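Local coordinates for protein putative NADH-depentdent flavin oxidoreductase (Cupriavidus metallidurans, PDB 5OCS) that probably uses FMN to pass hydride from NAD(P)H to activated alkenes, as an ene-reductase of the Old Yellow Enzyme family, at residues 2-7 against 339-344; 253-258 against 293-298. All blocks are in the same frame, centred on the assembly; numbering follows the deposited sequence.

How the contacts relate
Both contacts lie around the N-terminal ends of the strands of the eight-stranded parallel TIM barrel, with centres 25 Å apart and nearest atoms about 10 Å apart, so they do not touch. In chain order 2-7 comes first, then 253-258, 293-298 and 339-344: contact 2 falls within the chain that contact 1 brackets. Contact 1 links the N-terminal lead-in to helix 333-341, which follows the last barrel strand, 320-323. Contact 2 joins the ends of helices 244-256 and 284-293 next to strand 297-300. Strand 8-10, directly after 2-7, packs on 293-298 through Y8 against P296 and I10 against M298, so the N-terminal region borders both.

Contact 1. Residues 2-7 against 339-344; sequences PHLFDP and AKLGAS
The N-terminal lead-in of the TIM barrel meets the end of helix 333-341 here, where F5 packs on A343 and L341. L4 and F5 form the centre of a type I beta turn from H3 to D6, closed by D6 N to H3 O at 3.1 Å; a hydrogen bond from H3 N to D6 OD2, 2.8 Å, which meets the oxygen from above the carboxylate plane, braces the same turn. Both central side chains are directed at 339-344. On the other side, G342 leaves the helix with positive phi (69°), after which A343 turns its methyl back to the phenyl ring. F5 CG lies beside its backbone N (chi1 -74°), which carries the ring to that methyl: A343 CB lies 3.4 Å from F5 CG and 3.5 Å from F5 CB, approaching the root of the ring obliquely. The far part of the ring meets a different residue: L341 CD1 sits at its edge, near the ring plane, 4.1 Å from F5 CE2. That same methyl also reaches L4, with L341 CD1 3.8 Å from L4 CD2, and the two leucine side chains cross at about a right angle. S344 meets the ring with its backbone, S344 O lying 4.1 Å from F5 CD1, while its OG is hydrogen-bonded to K364 NZ. The contact is small, burying 199 Å² over both sides, and lies away from the FMN residues. Around the contact, L4 packs on A309 and I313, F5 on A337 and A338, and both on I19, so the turn fits between helices 306-314 and 333-341 and the first barrel strand, 19-21.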
loop_
_atom_site.group_PDB
_atom_site.type_symbol
_atom_site.label_atom_id
_atom_site.label_comp_id
_atom_site.label_asym_id
_atom_site.label_seq_id
_atom_site.Cartn_x
_atom_site.Cartn_y
_atom_site.Cartn_z
ATOM N N PRO D 2 -7.167 7.197 29.237
ATOM C CA PRO D 2 -7.127 7.174 27.775
ATOM C C PRO D 2 -6.296 6.013 27.188
ATOM O O PRO D 2 -5.317 5.552 27.794
ATOM C CB PRO D 2 -6.513 8.550 27.418
ATOM C CG PRO D 2 -5.909 9.079 28.665
ATOM C CD PRO D 2 -6.094 8.063 29.757
ATOM N N HIS D 3 -6.714 5.535 26.019
ATOM C CA HIS D 3 -5.992 4.476 25.278
ATOM C C HIS D 3 -5.748 4.877 23.836
ATOM O O HIS D 3 -6.487 5.701 23.296
ATOM C CB HIS D 3 -6.790 3.191 25.289
ATOM C CG HIS D 3 -6.987 2.673 26.662
ATOM N ND1 HIS D 3 -5.970 2.063 27.359
ATOM C CD2 HIS D 3 -8.028 2.774 27.513
ATOM C CE1 HIS D 3 -6.402 1.757 28.569
ATOM N NE2 HIS D 3 -7.646 2.183 28.687
ATOM N N LEU D 4 -4.742 4.247 23.224
ATOM C CA LEU D 4 -4.399 4.508 21.815
ATOM C C LEU D 4 -5.591 4.390 20.852
ATOM O O LEU D 4 -5.765 5.211 19.925
ATOM C CB LEU D 4 -3.297 3.563 21.393
ATOM C CG LEU D 4 -2.672 3.851 20.024
ATOM C CD1 LEU D 4 -1.926 5.165 20.037
ATOM C CD2 LEU D 4 -1.775 2.705 19.666
ATOM N N PHE D 5 -6.405 3.352 21.087
ATOM C CA PHE D 5 -7.558 3.092 20.257
ATOM C C PHE D 5 -8.870 3.710 20.726
ATOM O O PHE D 5 -9.888 3.397 20.172
ATOM C CB PHE D 5 -7.676 1.589 19.937
ATOM C CG PHE D 5 -6.670 1.140 18.953
ATOM C CD1 PHE D 5 -6.923 1.336 17.592
ATOM C CD2 PHE D 5 -5.419 0.644 19.339
ATOM C CE1 PHE D 5 -5.988 0.993 16.651
ATOM C CE2 PHE D 5 -4.477 0.275 18.380
ATOM C CZ PHE D 5 -4.764 0.473 17.034
ATOM N N ASP D 6 -8.836 4.696 21.622
ATOM C CA ASP D 6 -10.000 5.512 21.879
ATOM C C ASP D 6 -10.258 6.440 20.719
ATOM O O ASP D 6 -9.308 7.030 20.174
ATOM C CB ASP D 6 -9.805 6.433 23.062
ATOM C CG ASP D 6 -9.706 5.718 24.369
ATOM O OD1 ASP D 6 -10.043 4.535 24.468
ATOM O OD2 ASP D 6 -9.276 6.399 25.309
ATOM N N PRO D 7 -11.538 6.622 20.355
ATOM C CA PRO D 7 -11.881 7.720 19.459
ATOM C C PRO D 7 -11.453 9.038 20.025
ATOM O O PRO D 7 -11.307 9.197 21.239
ATOM C CB PRO D 7 -13.414 7.656 19.387
ATOM C CG PRO D 7 -13.727 6.255 19.662
ATOM C CD PRO D 7 -12.704 5.784 20.660
ATOM N N ALA D 339 -4.112 -5.468 17.002
ATOM C CA ALA D 339 -3.999 -6.888 17.367
ATOM C C ALA D 339 -3.281 -7.034 18.717
ATOM O O ALA D 339 -3.678 -7.868 19.527
ATOM C CB ALA D 339 -3.265 -7.676 16.305
ATOM N N LYS D 340 -2.227 -6.257 18.938
ATOM C CA LYS D 340 -1.475 -6.371 20.209
ATOM C C LYS D 340 -2.281 -5.845 21.382
ATOM O O LYS D 340 -2.155 -6.350 22.483
ATOM C CB LYS D 340 -0.136 -5.615 20.151
ATOM C CG LYS D 340 1.056 -6.331 19.485
ATOM C CD LYS D 340 2.008 -5.290 18.872
ATOM C CE LYS D 340 3.512 -5.577 18.955
ATOM N NZ LYS D 340 4.300 -4.314 18.657
ATOM N N LEU D 341 -3.083 -4.827 21.164
ATOM C CA LEU D 341 -3.786 -4.086 22.212
ATOM C C LEU D 341 -5.266 -4.479 22.382
ATOM O O LEU D 341 -5.984 -3.851 23.160
ATOM C CB LEU D 341 -3.651 -2.588 21.927
ATOM C CG LEU D 341 -2.208 -2.054 22.006
ATOM C CD1 LEU D 341 -2.165 -0.586 21.622
ATOM C CD2 LEU D 341 -1.603 -2.218 23.410
ATOM N N GLY D 342 -5.727 -5.502 21.662
ATOM C CA GLY D 342 -7.106 -5.954 21.757
ATOM C C GLY D 342 -8.154 -5.005 21.198
ATOM O O GLY D 342 -9.300 -5.010 21.638
ATOM N N ALA D 343 -7.800 -4.239 20.169
ATOM C CA ALA D 343 -8.708 -3.282 19.581
ATOM C C ALA D 343 -9.059 -3.715 18.147
ATOM O O ALA D 343 -8.588 -4.715 17.654
ATOM C CB ALA D 343 -8.047 -1.908 19.568
ATOM N N SER D 344 -9.865 -2.914 17.488
ATOM C CA SER D 344 -10.220 -3.196 16.116
ATOM C C SER D 344 -9.996 -1.966 15.284
ATOM O O SER D 344 -9.830 -0.867 15.798
ATOM C CB SER D 344 -11.639 -3.773 16.043
ATOM O OG SER D 344 -12.636 -2.875 16.450
#

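Contact 2. Residues 253-258 against 293-298; sequences ELKARG and VGLPTM
K255 lies along L295 and then reaches the backbone of V293, tying the end of helix 244-256 to the turn between helix 284-293 and strand 297-300. K255 CB rests 3.7 Å from the branch point L295 CG, and K255 CG is equally near L295 CG and CD2, 4.1 Å from each. With CG anti to the backbone N (chi1 -179°) and the chain extended beyond, the aliphatic part slides past L295 and V293 in the opposite direction to theirs. K255 CD comes next, 3.4 Å from V293 O and 4.2 Å from V293 CG1, and K255 CE lies 3.8 Å from V293 O. At the tip, K255 NZ donates to V293 O at 3.0 Å; the C=O...N angle is 151° and the nitrogen lies in the carbonyl plane. Behind the lysine, L254 CB meets L295 CD1 at 4.2 Å, while the rest of L254 packs on L212 and F215 of helix 204-221 and M230 of strand 228-233. Both helices finish close by: G294 leaves its helix with positive phi, and G258 is the C-prime residue of a Schellman motif. R257 forms a salt bridge side-on to E253, NE and NH2 both donating to OE1, which lies within about 6° of the guanidinium plane, and its NH1 makes a salt bridge to D216. The lysine plays two chemical parts, its methylenes shielding a buried leucine and its ammonium group binding a carbonyl in the last turn of a helix. A helix's C-terminal end carries the negative pole of its dipole, so the field there probably favours the ammonium group.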
loop_
_atom_site.group_PDB
_atom_site.type_symbol
_atom_site.label_atom_id
_atom_site.label_comp_id
_atom_site.label_asym_id
_atom_site.label_seq_id
_atom_site.Cartn_x
_atom_site.Cartn_y
_atom_site.Cartn_z
ATOM N N GLU D 253 -0.543 31.205 22.736
ATOM C CA GLU D 253 -1.055 32.087 21.703
ATOM C C GLU D 253 -1.895 31.359 20.687
ATOM O O GLU D 253 -2.958 31.857 20.308
ATOM C CB GLU D 253 0.041 32.840 21.002
ATOM C CG GLU D 253 0.595 33.999 21.802
ATOM C CD GLU D 253 -0.440 35.086 22.042
ATOM O OE1 GLU D 253 -1.328 35.331 21.201
ATOM O OE2 GLU D 253 -0.382 35.666 23.120
ATOM N N LEU D 254 -1.438 30.171 20.279
ATOM C CA LEU D 254 -2.215 29.359 19.324
ATOM C C LEU D 254 -3.608 29.049 19.884
ATOM O O LEU D 254 -4.614 29.214 19.192
ATOM C CB LEU D 254 -1.474 28.060 18.999
ATOM C CG LEU D 254 -0.234 28.300 18.139
ATOM C CD1 LEU D 254 0.688 27.096 18.147
ATOM C CD2 LEU D 254 -0.644 28.628 16.728
ATOM N N LYS D 255 -3.658 28.651 21.143
ATOM C CA LYS D 255 -4.939 28.378 21.796
ATOM C C LYS D 255 -5.864 29.598 21.809
ATOM O O LYS D 255 -7.043 29.495 21.472
ATOM C CB LYS D 255 -4.717 27.863 23.202
ATOM C CG LYS D 255 -6.003 27.540 23.930
ATOM C CD LYS D 255 -5.754 26.716 25.158
ATOM C CE LYS D 255 -7.062 26.449 25.905
ATOM N NZ LYS D 255 -6.840 25.310 26.835
ATOM N N ALA D 256 -5.332 30.757 22.164
ATOM C CA ALA D 256 -6.119 31.999 22.200
ATOM C C ALA D 256 -6.573 32.432 20.816
ATOM O O ALA D 256 -7.608 33.087 20.666
ATOM C CB ALA D 256 -5.295 33.123 22.822
ATOM N N ARG D 257 -5.831 32.050 19.782
ATOM C CA ARG D 257 -6.199 32.380 18.434
ATOM C C ARG D 257 -7.003 31.276 17.726
ATOM O O ARG D 257 -7.185 31.343 16.553
ATOM C CB ARG D 257 -4.944 32.746 17.643
ATOM C CG ARG D 257 -4.344 34.083 18.115
ATOM C CD ARG D 257 -2.952 34.282 17.592
ATOM N NE ARG D 257 -2.215 35.312 18.345
ATOM C CZ ARG D 257 -1.658 36.405 17.825
ATOM N NH1 ARG D 257 -1.720 36.678 16.529
ATOM N NH2 ARG D 257 -0.996 37.236 18.623
ATOM N N GLY D 258 -7.500 30.292 18.446
ATOM C CA GLY D 258 -8.417 29.324 17.830
ATOM C C GLY D 258 -7.759 28.157 17.123
ATOM O O GLY D 258 -8.427 27.445 16.367
ATOM N N VAL D 293 -0.737 23.987 28.681
ATOM C CA VAL D 293 -1.567 24.748 27.762
ATOM C C VAL D 293 -2.974 24.143 27.597
ATOM O O VAL D 293 -3.943 24.886 27.405
ATOM C CB VAL D 293 -0.882 24.917 26.396
ATOM C CG1 VAL D 293 -1.728 25.752 25.449
ATOM C CG2 VAL D 293 0.474 25.590 26.580
ATOM N N GLY D 294 -3.083 22.817 27.618
ATOM C CA GLY D 294 -4.393 22.146 27.542
ATOM C C GLY D 294 -5.019 22.070 26.159
ATOM O O GLY D 294 -6.168 21.669 26.036
ATOM N N LEU D 295 -4.301 22.463 25.111
ATOM C CA LEU D 295 -4.763 22.199 23.737
ATOM C C LEU D 295 -4.665 20.689 23.495
ATOM O O LEU D 295 -3.818 20.012 24.089
ATOM C CB LEU D 295 -3.868 22.909 22.686
ATOM C CG LEU D 295 -4.092 24.324 22.158
ATOM C CD1 LEU D 295 -2.934 24.860 21.321
ATOM C CD2 LEU D 295 -5.392 24.414 21.387
ATOM N N PRO D 296 -5.467 20.137 22.568
ATOM C CA PRO D 296 -5.175 18.795 22.057
ATOM C C PRO D 296 -3.718 18.750 21.547
ATOM O O PRO D 296 -3.333 19.619 20.757
ATOM C CB PRO D 296 -6.171 18.658 20.899
ATOM C CG PRO D 296 -7.336 19.445 21.362
ATOM C CD PRO D 296 -6.764 20.632 22.070
ATOM N N THR D 297 -2.933 17.821 22.057
ATOM C CA THR D 297 -1.503 17.839 21.862
ATOM C C THR D 297 -1.143 16.602 21.091
ATOM O O THR D 297 -1.286 15.479 21.574
ATOM C CB THR D 297 -0.770 17.883 23.206
ATOM O OG1 THR D 297 -1.194 19.066 23.891
ATOM C CG2 THR D 297 0.710 17.892 23.015
ATOM N N MET D 298 -0.681 16.800 19.871
ATOM C CA MET D 298 -0.158 15.699 19.084
ATOM C C MET D 298 1.343 15.645 19.294
ATOM O O MET D 298 1.966 16.660 19.243
ATOM C CB MET D 298 -0.401 15.893 17.581
ATOM C CG MET D 298 -1.768 16.341 17.161
ATOM S SD MET D 298 -1.842 16.275 15.313
ATOM C CE MET D 298 -3.442 17.027 15.030
#